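Glycoside hydrolase family 16 protein (Akkermansia muciniphila, PDB 6T2N) probably cleaves internal beta-galactosidic linkages in mucin O-glycans, as an endo-acting O-glycanase with which a gut bacterium begins to break mucin down. Local coordinates at residues A[209-214]-A[250-255]; A[50-55]-A[305-310]. All coordinates share one frame; numbering follows the deposited sequence.

Interaction 1 of 2, residues A[209-214]-A[250-255]; sequences ASRGGT and LNTTNY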
ATOM      1  N   ALA A 209       2.698   1.648  17.528  1.00 61.91           N
ATOM      2  CA  ALA A 209       3.106   0.368  18.146  1.00 66.71           C
ATOM      3  C   ALA A 209       3.055  -0.636  17.017  1.00 64.22           C
ATOM      4  O   ALA A 209       2.087  -1.377  16.928  1.00 74.43           O
ATOM      5  CB  ALA A 209       2.207  -0.042  19.299  1.00 68.73           C
ATOM      6  N   SER A 210       4.020  -0.565  16.126  1.00 62.95           N
ATOM      7  CA  SER A 210       3.992  -1.357  14.881  1.00 60.21           C
ATOM      8  C   SER A 210       4.497  -2.762  15.209  1.00 58.90           C
ATOM      9  O   SER A 210       5.183  -2.942  16.223  1.00 63.51           O
ATOM     10  CB  SER A 210       4.782  -0.681  13.798  1.00 59.34           C
ATOM     11  OG  SER A 210       6.169  -0.881  14.029  1.00 62.35           O
ATOM     12  N   ARG A 211       4.085  -3.727  14.412  1.00 58.65           N
ATOM     13  CA  ARG A 211       4.563  -5.127  14.424  1.00 59.92           C
ATOM     14  C   ARG A 211       4.868  -5.484  12.978  1.00 57.87           C
ATOM     15  O   ARG A 211       4.013  -5.168  12.131  1.00 62.05           O
ATOM     16  CB  ARG A 211       3.461  -6.006  15.005  1.00 63.07           C
ATOM     17  CG  ARG A 211       2.577  -5.292  16.022  1.00 62.78           C
ATOM     18  CD  ARG A 211       1.800  -6.311  16.829  1.00 66.54           C
ATOM     19  NE  ARG A 211       0.775  -5.684  17.645  1.00 71.57           N
ATOM     20  CZ  ARG A 211      -0.183  -6.342  18.305  1.00 71.89           C
ATOM     21  NH1 ARG A 211      -0.215  -7.662  18.272  1.00 75.78           N
ATOM     22  NH2 ARG A 211      -1.094  -5.690  19.014  1.00 70.20           N
ATOM     23  N   GLY A 212       6.058  -5.996  12.680  1.00 53.96           N
ATOM     24  CA  GLY A 212       6.422  -6.307  11.288  1.00 51.58           C
ATOM     25  C   GLY A 212       7.363  -7.474  11.227  1.00 53.53           C
ATOM     26  O   GLY A 212       8.078  -7.690  12.161  1.00 56.09           O
ATOM     27  N   GLY A 213       7.340  -8.230  10.150  1.00 55.77           N
ATOM     28  CA  GLY A 213       8.353  -9.260   9.876  1.00 57.62           C
ATOM     29  C   GLY A 213       9.012  -8.984   8.549  1.00 56.54           C
ATOM     30  O   GLY A 213       8.726  -7.940   7.972  1.00 56.12           O
ATOM     31  N   THR A 214       9.877  -9.888   8.127  1.00 59.84           N
ATOM     32  CA  THR A 214      10.753  -9.780   6.947  1.00 64.07           C
ATOM     33  C   THR A 214      10.895 -11.178   6.341  1.00 69.89           C
ATOM     34  O   THR A 214      10.997 -12.136   7.107  1.00 76.60           O
ATOM     35  CB  THR A 214      12.121  -9.206   7.347  1.00 64.19           C
ATOM     36  OG1 THR A 214      13.127 -10.216   7.537  1.00 65.17           O
ATOM     37  CG2 THR A 214      12.041  -8.400   8.615  1.00 63.59           C
ATOM     38  N   LEU A 250      -5.946 -10.552  16.026  1.00 71.42           N
ATOM     39  CA  LEU A 250      -6.764  -9.307  16.233  1.00 71.50           C
ATOM     40  C   LEU A 250      -7.380  -9.259  17.675  1.00 71.06           C
ATOM     41  O   LEU A 250      -7.851  -8.160  18.118  1.00 67.56           O
ATOM     42  CB  LEU A 250      -7.835  -9.238  15.133  1.00 71.04           C
ATOM     43  CG  LEU A 250      -7.485  -8.446  13.872  1.00 70.31           C
ATOM     44  CD1 LEU A 250      -5.990  -8.423  13.608  1.00 69.43           C
ATOM     45  CD2 LEU A 250      -8.225  -9.015  12.668  1.00 69.59           C
ATOM     46  N   ASN A 251      -7.376 -10.370  18.428  1.00 69.58           N
ATOM     47  CA  ASN A 251      -7.834 -10.389  19.871  1.00 77.88           C
ATOM     48  C   ASN A 251      -6.834  -9.652  20.838  1.00 77.87           C
ATOM     49  O   ASN A 251      -7.164  -9.164  21.833  1.00 77.27           O
ATOM     50  CB  ASN A 251      -8.195 -11.807  20.496  1.00 78.41           C
ATOM     51  CG  ASN A 251      -9.455 -12.356  19.535  1.00 83.36           C
ATOM     52  OD1 ASN A 251      -9.346 -13.240  18.682  1.00 85.44           O
ATOM     53  ND2 ASN A 251     -10.626 -11.894  19.645  1.00 78.42           N
ATOM     54  N   THR A 252      -5.634  -9.267  20.213  1.00 75.36           N
ATOM     55  CA  THR A 252      -4.543  -8.455  20.846  1.00 71.83           C
ATOM     56  C   THR A 252      -4.502  -6.987  20.333  1.00 67.19           C
ATOM     57  O   THR A 252      -3.854  -6.135  20.997  1.00 65.53           O
ATOM     58  CB  THR A 252      -3.171  -9.098  20.627  1.00 68.24           C
ATOM     59  OG1 THR A 252      -2.916  -8.811  19.250  1.00 69.08           O
ATOM     60  CG2 THR A 252      -3.121 -10.580  20.949  1.00 67.23           C
ATOM     61  N   THR A 253      -5.204  -6.657  19.248  1.00 64.61           N
ATOM     62  CA  THR A 253      -5.310  -5.248  18.774  1.00 64.05           C
ATOM     63  C   THR A 253      -6.650  -4.631  19.207  1.00 67.18           C
ATOM     64  O   THR A 253      -7.129  -3.741  18.483  1.00 67.80           O
ATOM     65  CB  THR A 253      -5.131  -5.148  17.256  1.00 60.78           C
ATOM     66  OG1 THR A 253      -6.256  -5.625  16.505  1.00 58.81           O
ATOM     67  CG2 THR A 253      -3.926  -5.940  16.811  1.00 63.22           C
ATOM     68  N   ASN A 254      -7.208  -5.029  20.354  1.00 66.67           N
ATOM     69  CA  ASN A 254      -8.379  -4.343  20.955  1.00 66.81           C
ATOM     70  C   ASN A 254      -7.826  -2.996  21.520  1.00 64.35           C
ATOM     71  O   ASN A 254      -6.673  -3.024  22.290  1.00 64.94           O
ATOM     72  CB  ASN A 254      -9.095  -5.253  22.004  1.00 69.48           C
ATOM     73  CG  ASN A 254     -10.246  -6.145  21.440  1.00 71.18           C
ATOM     74  OD1 ASN A 254     -10.924  -5.588  20.509  1.00 70.55           O
ATOM     75  ND2 ASN A 254     -10.303  -7.327  21.513  1.00 71.22           N
ATOM     76  N   TYR A 255      -8.611  -1.922  21.369  1.00 65.69           N
ATOM     77  CA  TYR A 255      -8.227  -0.610  21.962  1.00 66.26           C
ATOM     78  C   TYR A 255      -8.979  -0.481  23.274  1.00 66.92           C
ATOM     79  O   TYR A 255     -10.091  -0.983  23.273  1.00 65.92           O
ATOM     80  CB  TYR A 255      -8.582   0.588  21.066  1.00 66.21           C
ATOM     81  CG  TYR A 255      -7.677   0.871  19.887  1.00 63.58           C
ATOM     82  CD1 TYR A 255      -6.321   0.584  19.916  1.00 59.95           C
ATOM     83  CD2 TYR A 255      -8.183   1.496  18.763  1.00 63.22           C
ATOM     84  CE1 TYR A 255      -5.501   0.885  18.848  1.00 59.51           C
ATOM     85  CE2 TYR A 255      -7.386   1.765  17.661  1.00 61.10           C
ATOM     86  CZ  TYR A 255      -6.037   1.474  17.718  1.00 59.16           C
ATOM     87  OH  TYR A 255      -5.239   1.750  16.670  1.00 52.87           O
TER

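Interaction 2 of 2, residues A[50-55]-A[305-310]; sequences GGWVYV and KEHAQQ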
ATOM      1  N   GLY A  50     -11.202 -23.696  -0.992  1.00 96.72           N
ATOM      2  CA  GLY A  50     -11.589 -22.996   0.242  1.00 93.23           C
ATOM      3  C   GLY A  50     -12.934 -22.303   0.084  1.00 94.15           C
ATOM      4  O   GLY A  50     -13.314 -21.572   1.013  1.00 95.10           O
ATOM      5  N   GLY A  51     -13.636 -22.494  -1.045  1.00 96.77           N
ATOM      6  CA  GLY A  51     -14.878 -21.758  -1.373  1.00 97.86           C
ATOM      7  C   GLY A  51     -14.703 -20.243  -1.265  1.00 97.36           C
ATOM      8  O   GLY A  51     -15.658 -19.555  -0.835  1.00 97.20           O
ATOM      9  N   TRP A  52     -13.511 -19.731  -1.599  1.00 94.55           N
ATOM     10  CA  TRP A  52     -13.267 -18.312  -1.950  1.00 90.92           C
ATOM     11  C   TRP A  52     -14.097 -17.968  -3.183  1.00 94.82           C
ATOM     12  O   TRP A  52     -14.501 -18.897  -3.892  1.00 97.83           O
ATOM     13  CB  TRP A  52     -11.792 -18.103  -2.269  1.00 89.07           C
ATOM     14  CG  TRP A  52     -10.907 -18.274  -1.080  1.00 87.47           C
ATOM     15  CD1 TRP A  52     -10.071 -19.316  -0.805  1.00 88.09           C
ATOM     16  CD2 TRP A  52     -10.762 -17.347   0.001  1.00 82.79           C
ATOM     17  NE1 TRP A  52      -9.402 -19.089   0.367  1.00 84.68           N
ATOM     18  CE2 TRP A  52      -9.802 -17.889   0.881  1.00 81.65           C
ATOM     19  CE3 TRP A  52     -11.339 -16.110   0.286  1.00 82.58           C
ATOM     20  CZ2 TRP A  52      -9.427 -17.258   2.058  1.00 81.32           C
ATOM     21  CZ3 TRP A  52     -10.952 -15.471   1.441  1.00 84.99           C
ATOM     22  CH2 TRP A  52     -10.030 -16.052   2.325  1.00 84.20           C
ATOM     23  N   VAL A  53     -14.322 -16.687  -3.460  1.00 93.81           N
ATOM     24  CA  VAL A  53     -14.945 -16.264  -4.746  1.00 94.35           C
ATOM     25  C   VAL A  53     -14.549 -14.810  -4.999  1.00 91.35           C
ATOM     26  O   VAL A  53     -14.647 -14.016  -4.011  1.00 85.08           O
ATOM     27  CB  VAL A  53     -16.472 -16.518  -4.826  1.00 99.03           C
ATOM     28  CG1 VAL A  53     -17.239 -16.246  -3.548  1.00 99.95           C
ATOM     29  CG2 VAL A  53     -17.110 -15.743  -5.968  1.00103.38           C
ATOM     30  N   TYR A  54     -14.068 -14.546  -6.241  1.00 88.23           N
ATOM     31  CA  TYR A  54     -13.670 -13.223  -6.785  1.00 84.29           C
ATOM     32  C   TYR A  54     -14.783 -12.239  -6.454  1.00 81.38           C
ATOM     33  O   TYR A  54     -15.960 -12.562  -6.614  1.00 79.47           O
ATOM     34  CB  TYR A  54     -13.449 -13.249  -8.307  1.00 88.79           C
ATOM     35  CG  TYR A  54     -12.632 -12.115  -8.901  1.00 88.09           C
ATOM     36  CD1 TYR A  54     -11.254 -12.118  -8.800  1.00 88.70           C
ATOM     37  CD2 TYR A  54     -13.206 -11.051  -9.583  1.00 87.97           C
ATOM     38  CE1 TYR A  54     -10.475 -11.100  -9.328  1.00 90.91           C
ATOM     39  CE2 TYR A  54     -12.435 -10.031 -10.137  1.00 90.23           C
ATOM     40  CZ  TYR A  54     -11.052 -10.050 -10.019  1.00 92.12           C
ATOM     41  OH  TYR A  54     -10.208  -9.076 -10.527  1.00 88.28           O
ATOM     42  N   VAL A  55     -14.392 -11.069  -5.975  1.00 82.15           N
ATOM     43  CA  VAL A  55     -15.322  -9.978  -5.563  1.00 84.58           C
ATOM     44  C   VAL A  55     -14.913  -8.679  -6.262  1.00 83.22           C
ATOM     45  O   VAL A  55     -15.817  -7.868  -6.512  1.00 84.01           O
ATOM     46  CB  VAL A  55     -15.343  -9.793  -4.029  1.00 83.65           C
ATOM     47  CG1 VAL A  55     -16.528  -8.935  -3.609  1.00 85.43           C
ATOM     48  CG2 VAL A  55     -15.348 -11.122  -3.273  1.00 82.46           C
ATOM     49  N   LYS A 305     -18.234 -16.954   1.988  1.00 95.75           N
ATOM     50  CA  LYS A 305     -19.534 -16.626   2.627  1.00 99.00           C
ATOM     51  C   LYS A 305     -19.217 -16.038   4.003  1.00 98.75           C
ATOM     52  O   LYS A 305     -19.797 -14.990   4.383  1.00 97.20           O
ATOM     53  CB  LYS A 305     -20.374 -17.898   2.767  1.00104.68           C
ATOM     54  CG  LYS A 305     -21.752 -17.711   3.398  1.00110.70           C
ATOM     55  CD  LYS A 305     -22.917 -17.778   2.409  1.00115.70           C
ATOM     56  CE  LYS A 305     -23.356 -19.195   2.085  1.00119.84           C
ATOM     57  NZ  LYS A 305     -24.253 -19.252   0.909  1.00121.84           N
ATOM     58  N   GLU A 306     -18.284 -16.713   4.682  1.00 98.67           N
ATOM     59  CA  GLU A 306     -17.787 -16.416   6.044  1.00 99.09           C
ATOM     60  C   GLU A 306     -17.274 -14.960   6.128  1.00 91.56           C
ATOM     61  O   GLU A 306     -17.687 -14.229   7.059  1.00 86.79           O
ATOM     62  CB  GLU A 306     -16.728 -17.479   6.356  1.00106.69           C
ATOM     63  CG  GLU A 306     -16.208 -17.454   7.787  1.00113.06           C
ATOM     64  CD  GLU A 306     -17.168 -18.000   8.831  1.00118.70           C
ATOM     65  OE1 GLU A 306     -18.338 -18.301   8.467  1.00124.81           O
ATOM     66  OE2 GLU A 306     -16.743 -18.120  10.006  1.00117.45           O
ATOM     67  N   HIS A 307     -16.396 -14.534   5.206  1.00 89.26           N
ATOM     68  CA  HIS A 307     -15.679 -13.196   5.244  1.00 86.26           C
ATOM     69  C   HIS A 307     -16.650 -12.008   5.000  1.00 86.48           C
ATOM     70  O   HIS A 307     -16.526 -10.941   5.783  1.00 85.69           O
ATOM     71  CB  HIS A 307     -14.572 -13.020   4.194  1.00 80.43           C
ATOM     72  CG  HIS A 307     -13.326 -13.951   4.573  1.00 82.56           C
ATOM     73  ND1 HIS A 307     -13.191 -15.274   4.138  1.00 87.04           N
ATOM     74  CD2 HIS A 307     -12.111 -13.773   5.347  1.00 83.32           C
ATOM     75  CE1 HIS A 307     -11.982 -15.845   4.573  1.00 86.95           C
ATOM     76  NE2 HIS A 307     -11.286 -14.967   5.383  1.00 85.18           N
ATOM     77  N   ALA A 308     -17.631 -12.199   4.125  1.00 83.61           N
ATOM     78  CA  ALA A 308     -18.719 -11.209   3.913  1.00 82.27           C
ATOM     79  C   ALA A 308     -19.718 -11.206   5.086  1.00 83.38           C
ATOM     80  O   ALA A 308     -20.283 -10.121   5.355  1.00 81.17           O
ATOM     81  CB  ALA A 308     -19.393 -11.539   2.618  1.00 85.52           C
ATOM     82  N   GLN A 309     -19.939 -12.373   5.714  1.00 85.34           N
ATOM     83  CA  GLN A 309     -20.766 -12.583   6.940  1.00 90.63           C
ATOM     84  C   GLN A 309     -20.221 -11.721   8.103  1.00 86.46           C
ATOM     85  O   GLN A 309     -21.011 -10.888   8.673  1.00 82.37           O
ATOM     86  CB  GLN A 309     -20.726 -14.075   7.286  1.00 95.78           C
ATOM     87  CG  GLN A 309     -21.878 -14.596   8.130  1.00101.45           C
ATOM     88  CD  GLN A 309     -22.605 -15.713   7.419  1.00108.34           C
ATOM     89  OE1 GLN A 309     -22.080 -16.346   6.494  1.00108.05           O
ATOM     90  NE2 GLN A 309     -23.824 -15.978   7.866  1.00112.92           N
ATOM     91  N   GLN A 310     -18.935 -11.916   8.453  1.00 82.35           N
ATOM     92  CA  GLN A 310     -18.282 -11.255   9.617  1.00 83.69           C
ATOM     93  C   GLN A 310     -18.384  -9.723   9.434  1.00 88.04           C
ATOM     94  O   GLN A 310     -18.592  -9.033  10.456  1.00 94.43           O
ATOM     95  CB  GLN A 310     -16.837 -11.761   9.863  1.00 81.18           C
ATOM     96  CG  GLN A 310     -16.675 -13.240  10.387  1.00 81.38           C
ATOM     97  CD  GLN A 310     -15.117 -13.587  10.413  1.00 81.21           C
ATOM     98  OE1 GLN A 310     -14.194 -12.778  10.530  1.00 80.48           O
ATOM     99  NE2 GLN A 310     -14.811 -14.813  10.245  1.00 78.60           N
TER

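Interaction 1 of 2, residues A[209-214]-A[250-255]
Arg211, at the start of strand 211-216, meets Thr252 and Thr253 in the loop that follows strand 243-249. Its chain is extended from CG to NE, which carries the guanidinium group to the two threonines. At the edge of that group, Arg211 NH1 donates to Thr252 OG1 at 3.1 Å. The N-H...O angle is 157°, and the oxygen lies close to the guanidinium plane. Arg211 NH2 adds a weak bond to the carbonyl, 3.4 Å from Thr252 O, again in plane. Thr252 thus receives one good and one weak bond, through its hydroxyl and its carbonyl, which together would tend to limit rotation of the planar group. Thr252 OG1 is also hydrogen-bonded to Asp249 O, a second partner from the end of the preceding strand.

The closer-packed part lies over one face of the guanidinium, where the methyl of buried Thr253 sits with CG2 3.6 Å from Arg211 NH2. The hydroxyl of Thr253 turns to Asn261 instead, and the Arg211 side chain also touches Lys246 and Ile248 of strand 243-249. Thr252, by contrast, belongs to the exposed side of a small contact that buries 109 Å² in all. Strand 211-216 edges one sheet of the family 16 fold and strand 243-249 the other. Since both acceptors are neutral oxygens, the link is a charge-assisted polar bridge between an edge strand of one sheet and the loop that leaves the edge strand of the other, without a salt bridge across it.

Interaction 2 of 2, residues A[50-55]-A[305-310]
An offset aromatic pair, Trp52 with His307, joins the N-terminal approach to strand 54-55 with the C-terminal helix 305-311 at the periphery of the fold; the contact's centre is about 22 Å from the centre of the chain. The six-membered ring of Trp52 and the imidazole of His307 have centroids 4.6 Å apart and planes inclined by 25°, so they lie nearly parallel but are slid past each other and barely overlap. Trp52 CZ3 lies over one face of the imidazole, although the exact spacing of the rings is doubtful at this resolution. On the helix, His307 has CG anti to its carbonyl carbon (chi1 -71°), a setting that swings the ring toward the tryptophan. Its ND1 is hydrogen-bonded to Thr304 OG1, just before the helix, which helps fix the rotation of the ring; Asp232 touches the same side chain. Trp52 also rests on Tyr302 of strand 292-302. Backbone hydrogen bonds pair Val53 with Gln303 and Val55 with Phe301, joining segments near the two ends of the modelled chain. The contact fastens the residues before strand 54-55 to the helix that follows strand 292-302 of the beta-sandwich (jelly-roll) fold of glycoside hydrolase family 16.

In the fold
Both contacts are peripheral and only partly buried, yet they work with different chemistry. Interaction 1 is polar, one charged side chain gripping neutral oxygens between an edge strand of one sheet and the loop leaving the other. Interaction 2 relies on two aromatic rings, and it joins segments 250 residues apart in sequence, near the two ends of the modelled chain, whereas 36 residues separate the segments of interaction 1. Their centres are 24 Å apart and their nearest atoms about 7 Å, so they do not touch. The antiparallel sheet containing strands 235-240, 243-249 and 292-302 links them: residues 250-255 follow one of its strands, and the helix 305-311 follows another.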